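Local coordinates for uncharacterized protein (Streptococcus pneumoniae, PDB 3LFT) that probably serves as the substrate-binding protein of an ABC transporter, holding L-tryptophan in the cleft between its two lobes, at residues V7-F10 and L16-I19; I69-A74 and E144-T149. All coordinates share one frame; numbering follows the deposited sequence.

Contact 1: V7-F10 and L16-I19; sequences VLQF and LDLI. With TRP (tryptophan), chain C.
The amide of Q9 has L16 CB above one face, 3.6 Å from NE2, and D17 at its edge, where the N-H on the OE1 side of NE2 runs to D17 OD1 over 3.0 Å. The bond is nearly straight at 169°, and OD1 lies almost exactly in the amide plane. On the aspartate side the fit is less flat: OD1 receives the bond on its anti side, tilted 30° out of the carboxylate plane. A water closes the cycle by donating both to Q9 OE1 at 2.7 Å and to D17 OD1 at 2.9 Å, so both amide heteroatoms connect to one carboxylate oxygen. Q9 NE2 also bonds V11 O, just after the strand, which further restrains the amide's rotation. Q9 reaches the helix with CG anti to the backbone N (chi1 -178°) and an extended chain beyond.

L16 works in two directions. While CB meets Q9, CD2 sits over the indole face of the bound tryptophan, 3.6 Å from its CG; from the same side of that ring, I19 CD1 approaches the pyrrole edge, 3.6 Å from ligand CD1. Helix 14-29 is thereby joined to the C-terminal end of strand 3-9 in a beta-alpha-beta unit. Strand 3-9 runs between strands 37-43 and 65-69: Q9 packs on F41 and I69, L16 also on I69, and F10 turns to helix 48-58.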
loop_
_atom_site.group_PDB
_atom_site.type_symbol
_atom_site.label_atom_id
_atom_site.label_comp_id
_atom_site.label_asym_id
_atom_site.label_seq_id
_atom_site.Cartn_x
_atom_site.Cartn_y
_atom_site.Cartn_z
ATOM N N VAL A 7 17.544 1.866 4.310
ATOM C CA VAL A 7 16.125 1.520 4.089
ATOM C C VAL A 7 15.285 2.160 5.180
ATOM O O VAL A 7 15.559 1.969 6.372
ATOM C CB VAL A 7 15.909 0.005 4.107
ATOM C CG1 VAL A 7 14.427 -0.359 3.973
ATOM C CG2 VAL A 7 16.710 -0.682 3.010
ATOM N N LEU A 8 14.284 2.943 4.770
ATOM C CA LEU A 8 13.332 3.537 5.706
ATOM C C LEU A 8 11.976 2.906 5.447
ATOM O O LEU A 8 11.397 3.072 4.367
ATOM C CB LEU A 8 13.252 5.068 5.540
ATOM C CG LEU A 8 12.253 5.782 6.462
ATOM C CD1 LEU A 8 12.640 5.633 7.937
ATOM C CD2 LEU A 8 12.135 7.258 6.076
ATOM N N GLN A 9 11.491 2.149 6.432
ATOM C CA GLN A 9 10.138 1.622 6.378
ATOM C C GLN A 9 9.237 2.595 7.145
ATOM O O GLN A 9 9.525 2.966 8.271
ATOM C CB GLN A 9 10.106 0.225 6.976
ATOM C CG GLN A 9 8.713 -0.406 6.906
ATOM C CD GLN A 9 8.735 -1.861 7.316
ATOM O OE1 GLN A 9 9.672 -2.604 7.014
ATOM N NE2 GLN A 9 7.672 -2.277 8.008
ATOM N N PHE A 10 8.134 3.004 6.521
ATOM C CA PHE A 10 7.343 4.079 7.105
ATOM C C PHE A 10 6.772 3.689 8.468
ATOM O O PHE A 10 6.798 4.492 9.396
ATOM C CB PHE A 10 6.209 4.515 6.165
ATOM C CG PHE A 10 5.260 5.515 6.779
ATOM C CD1 PHE A 10 5.733 6.696 7.365
ATOM C CD2 PHE A 10 3.891 5.265 6.788
ATOM C CE1 PHE A 10 4.860 7.599 7.929
ATOM C CE2 PHE A 10 3.002 6.169 7.365
ATOM C CZ PHE A 10 3.484 7.338 7.935
ATOM N N LEU A 16 3.900 -4.124 4.771
ATOM C CA LEU A 16 5.223 -3.530 4.602
ATOM C C LEU A 16 6.329 -4.475 5.045
ATOM O O LEU A 16 7.396 -4.509 4.418
ATOM C CB LEU A 16 5.360 -2.163 5.284
ATOM C CG LEU A 16 4.343 -1.080 4.894
ATOM C CD1 LEU A 16 4.792 0.271 5.426
ATOM C CD2 LEU A 16 4.081 -0.971 3.390
ATOM N N ASP A 17 6.098 -5.226 6.112
ATOM C CA ASP A 17 7.078 -6.221 6.543
ATOM C C ASP A 17 7.338 -7.255 5.445
ATOM O O ASP A 17 8.482 -7.649 5.217
ATOM C CB ASP A 17 6.599 -6.943 7.800
ATOM C CG ASP A 17 6.511 -6.047 9.020
ATOM O OD1 ASP A 17 7.202 -5.022 9.113
ATOM O OD2 ASP A 17 5.799 -6.453 9.960
ATOM N N LEU A 18 6.284 -7.674 4.744
ATOM C CA LEU A 18 6.417 -8.647 3.660
ATOM C C LEU A 18 7.133 -8.048 2.439
ATOM O O LEU A 18 7.963 -8.731 1.812
ATOM C CB LEU A 18 5.052 -9.239 3.297
ATOM C CG LEU A 18 5.021 -10.384 2.290
ATOM C CD1 LEU A 18 5.989 -11.534 2.602
ATOM C CD2 LEU A 18 3.589 -10.900 2.208
ATOM N N ILE A 19 6.851 -6.786 2.124
ATOM C CA ILE A 19 7.618 -6.087 1.100
ATOM C C ILE A 19 9.108 -6.072 1.456
ATOM O O ILE A 19 9.954 -6.371 0.598
ATOM C CB ILE A 19 7.067 -4.669 0.873
ATOM C CG1 ILE A 19 5.666 -4.777 0.261
ATOM C CG2 ILE A 19 8.012 -3.847 -0.015
ATOM C CD1 ILE A 19 4.937 -3.453 0.285
HETATM N N TRP C . 1.387 1.583 -1.573
HETATM C CA TRP C . 1.360 2.222 -0.225
HETATM C C TRP C . 1.858 3.628 -0.316
HETATM O O TRP C . 2.271 4.208 0.692
HETATM C CB TRP C . 2.191 1.387 0.763
HETATM C CG TRP C . 1.637 -0.008 0.912
HETATM C CD1 TRP C . 2.095 -1.178 0.307
HETATM C CD2 TRP C . 0.467 -0.391 1.711
HETATM N NE1 TRP C . 1.300 -2.234 0.686
HETATM C CE2 TRP C . 0.319 -1.833 1.496
HETATM C CE3 TRP C . -0.405 0.329 2.493
HETATM C CZ2 TRP C . -0.727 -2.482 2.126
HETATM C CZ3 TRP C . -1.450 -0.354 3.108
HETATM C CH2 TRP C . -1.591 -1.744 2.921
HETATM O OXT TRP C . 1.851 4.202 -1.415
HETATM O O HOH W 1 10.010 -5.023 8.273
#

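Contact 2: I69-A74 and E144-T149. With TRP (tryptophan), chain C.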
loop_
_atom_site.group_PDB
_atom_site.type_symbol
_atom_site.label_atom_id
_atom_site.label_comp_id
_atom_site.label_asym_id
_atom_site.label_seq_id
_atom_site.Cartn_x
_atom_site.Cartn_y
_atom_site.Cartn_z
ATOM N N ILE A 69 10.086 2.520 1.901
ATOM C CA ILE A 69 8.936 1.599 1.859
ATOM C C ILE A 69 7.702 2.360 2.306
ATOM O O ILE A 69 7.615 2.776 3.466
ATOM C CB ILE A 69 9.145 0.332 2.749
ATOM C CG1 ILE A 69 10.504 -0.321 2.461
ATOM C CG2 ILE A 69 7.986 -0.650 2.496
ATOM C CD1 ILE A 69 10.810 -1.573 3.318
ATOM N N ALA A 70 6.794 2.551 1.338
ATOM C CA ALA A 70 5.547 3.334 1.432
ATOM C C ALA A 70 5.804 4.804 1.120
ATOM O O ALA A 70 6.914 5.326 1.306
ATOM C CB ALA A 70 4.811 3.147 2.793
ATOM N N THR A 71 4.770 5.461 0.628
ATOM C CA THR A 71 4.848 6.815 0.111
ATOM C C THR A 71 5.467 7.833 1.096
ATOM O O THR A 71 6.372 8.555 0.699
ATOM C CB THR A 71 3.463 7.262 -0.450
ATOM O OG1 THR A 71 3.183 6.508 -1.626
ATOM C CG2 THR A 71 3.441 8.739 -0.815
ATOM N N PRO A 72 5.040 7.847 2.373
ATOM C CA PRO A 72 5.665 8.867 3.243
ATOM C C PRO A 72 7.166 8.664 3.440
ATOM O O PRO A 72 7.896 9.642 3.630
ATOM C CB PRO A 72 4.918 8.709 4.562
ATOM C CG PRO A 72 3.563 8.156 4.132
ATOM C CD PRO A 72 3.906 7.175 3.035
ATOM N N ALA A 73 7.635 7.418 3.410
ATOM C CA ALA A 73 9.065 7.164 3.543
ATOM C C ALA A 73 9.829 7.603 2.305
ATOM O O ALA A 73 10.856 8.258 2.414
ATOM C CB ALA A 73 9.341 5.714 3.857
ATOM N N ALA A 74 9.329 7.259 1.120
ATOM C CA ALA A 74 9.976 7.694 -0.106
ATOM C C ALA A 74 9.959 9.218 -0.207
ATOM O O ALA A 74 10.947 9.795 -0.629
ATOM C CB ALA A 74 9.302 7.066 -1.326
ATOM N N GLU A 144 -2.183 10.967 3.667
ATOM C CA GLU A 144 -1.510 10.108 2.682
ATOM C C GLU A 144 -1.833 10.458 1.243
ATOM O O GLU A 144 -2.966 10.260 0.797
ATOM C CB GLU A 144 -1.859 8.667 2.984
ATOM C CG GLU A 144 -1.257 8.270 4.308
ATOM C CD GLU A 144 -1.219 6.789 4.552
ATOM O OE1 GLU A 144 -1.005 5.986 3.619
ATOM O OE2 GLU A 144 -1.403 6.421 5.734
ATOM N N ASP A 145 -0.830 10.949 0.519
ATOM C CA ASP A 145 -1.025 11.308 -0.881
ATOM C C ASP A 145 -1.495 10.105 -1.680
ATOM O O ASP A 145 -2.343 10.255 -2.554
ATOM C CB ASP A 145 0.240 11.881 -1.490
ATOM C CG ASP A 145 0.573 13.267 -0.938
ATOM O OD1 ASP A 145 -0.320 13.913 -0.325
ATOM O OD2 ASP A 145 1.725 13.722 -1.102
ATOM N N ASN A 146 -0.971 8.906 -1.375
ATOM C CA ASN A 146 -1.440 7.682 -2.045
ATOM C C ASN A 146 -2.935 7.487 -1.972
ATOM O O ASN A 146 -3.564 7.047 -2.949
ATOM C CB ASN A 146 -0.729 6.437 -1.479
ATOM C CG ASN A 146 -0.512 6.491 0.028
ATOM O OD1 ASN A 146 0.219 7.365 0.524
ATOM N ND2 ASN A 146 -1.161 5.587 0.771
ATOM N N SER A 147 -3.533 7.808 -0.828
ATOM C CA SER A 147 -4.959 7.542 -0.670
ATOM C C SER A 147 -5.838 8.567 -1.365
ATOM O O SER A 147 -6.932 8.231 -1.826
ATOM C CB SER A 147 -5.325 7.460 0.798
ATOM O OG SER A 147 -4.669 6.357 1.389
ATOM N N LYS A 148 -5.376 9.813 -1.452
ATOM C CA LYS A 148 -6.146 10.850 -2.134
ATOM C C LYS A 148 -6.499 10.409 -3.567
ATOM O O LYS A 148 -7.652 10.467 -3.992
ATOM C CB LYS A 148 -5.347 12.150 -2.134
ATOM N N THR A 149 -5.488 9.928 -4.291
ATOM C CA THR A 149 -5.628 9.471 -5.665
ATOM C C THR A 149 -6.581 8.262 -5.738
ATOM O O THR A 149 -7.444 8.171 -6.613
ATOM C CB THR A 149 -4.208 9.068 -6.198
ATOM O OG1 THR A 149 -3.344 10.215 -6.155
ATOM C CG2 THR A 149 -4.302 8.502 -7.622
HETATM N N TRP C . 1.387 1.583 -1.573
HETATM C CA TRP C . 1.360 2.222 -0.225
HETATM C C TRP C . 1.858 3.628 -0.316
HETATM O O TRP C . 2.271 4.208 0.692
HETATM C CB TRP C . 2.191 1.387 0.763
HETATM C CG TRP C . 1.637 -0.008 0.912
HETATM C CD1 TRP C . 2.095 -1.178 0.307
HETATM C CD2 TRP C . 0.467 -0.391 1.711
HETATM N NE1 TRP C . 1.300 -2.234 0.686
HETATM C CE2 TRP C . 0.319 -1.833 1.496
HETATM C CE3 TRP C . -0.405 0.329 2.493
HETATM C CZ2 TRP C . -0.727 -2.482 2.126
HETATM C CZ3 TRP C . -1.450 -0.354 3.108
HETATM C CH2 TRP C . -1.591 -1.744 2.921
HETATM O OXT TRP C . 1.851 4.202 -1.415
#
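T71 grips the carboxylate of the bound tryptophan with two donors. Its backbone N binds ligand O at 2.8 Å, almost linearly (176°), and its OG1 donates to ligand OXT at 2.7 Å. With OG1 beside the backbone N (chi1 -69°), hydroxyl and N-H serve the same carboxylate, while A70 CB makes a van der Waals contact, 3.5 Å from ligand O.

From the facing helix, N146 brings the face of its amide against that carboxylate, N146 CG lying 3.6 Å from ligand OXT and 3.7 Å from ligand O; no hydrogen bond links the two groups. N146 OD1 meets T71 CB at 3.4 Å; this buried oxygen has no hydrogen-bond partner in the model.

The two helices belong to different lobes of the bilobal fold of periplasmic-type binding proteins: 71-80 follows a strand of the six-stranded parallel sheet, 145-160 a strand of the four-stranded one. Their N-terminal turns meet at the ligand, as expected of a closed, liganded cleft. The carboxylate sits at the N terminus of helix 71-80, where the T71 N-H and the helix dipole would probably stabilise its negative charge.

A second shell holds N146. Its ND2 donates to the anti lone pair of E144 OE1 at 2.9 Å (168°), nearly within the amide plane, and also bonds I194 O. E144 is anchored in turn, OE1 by the backbone N of N196 and OE2 by T197 OG1; N196 ND2 itself binds the ligand. Further out, D145 OD2 bonds Q75 NE2, a direct bridge between the lobes.

From the N terminus, contact 1 closes first, a short connection, five residues between 7-10 and 16-19, leading from strand 3-9 into helix 14-29, and is complete before contact 2 opens at I69. Contact 2 closes a far longer loop, 69 residues between 69-74 and 144-149, joining the first lobe to the second. The two are in series, neither nested nor crossed, with centres about 13 Å apart. Adjacent strands of the six-stranded sheet tie them together: L8 O lies 2.8 Å from I69 N and F10 N 3.1 Å from I69 O, both probable hydrogen bonds, and F10 CD1 packs 3.5 Å from P72 CB. Both meet the ligand, contact 1 at its indole, contact 2 at its carboxylate.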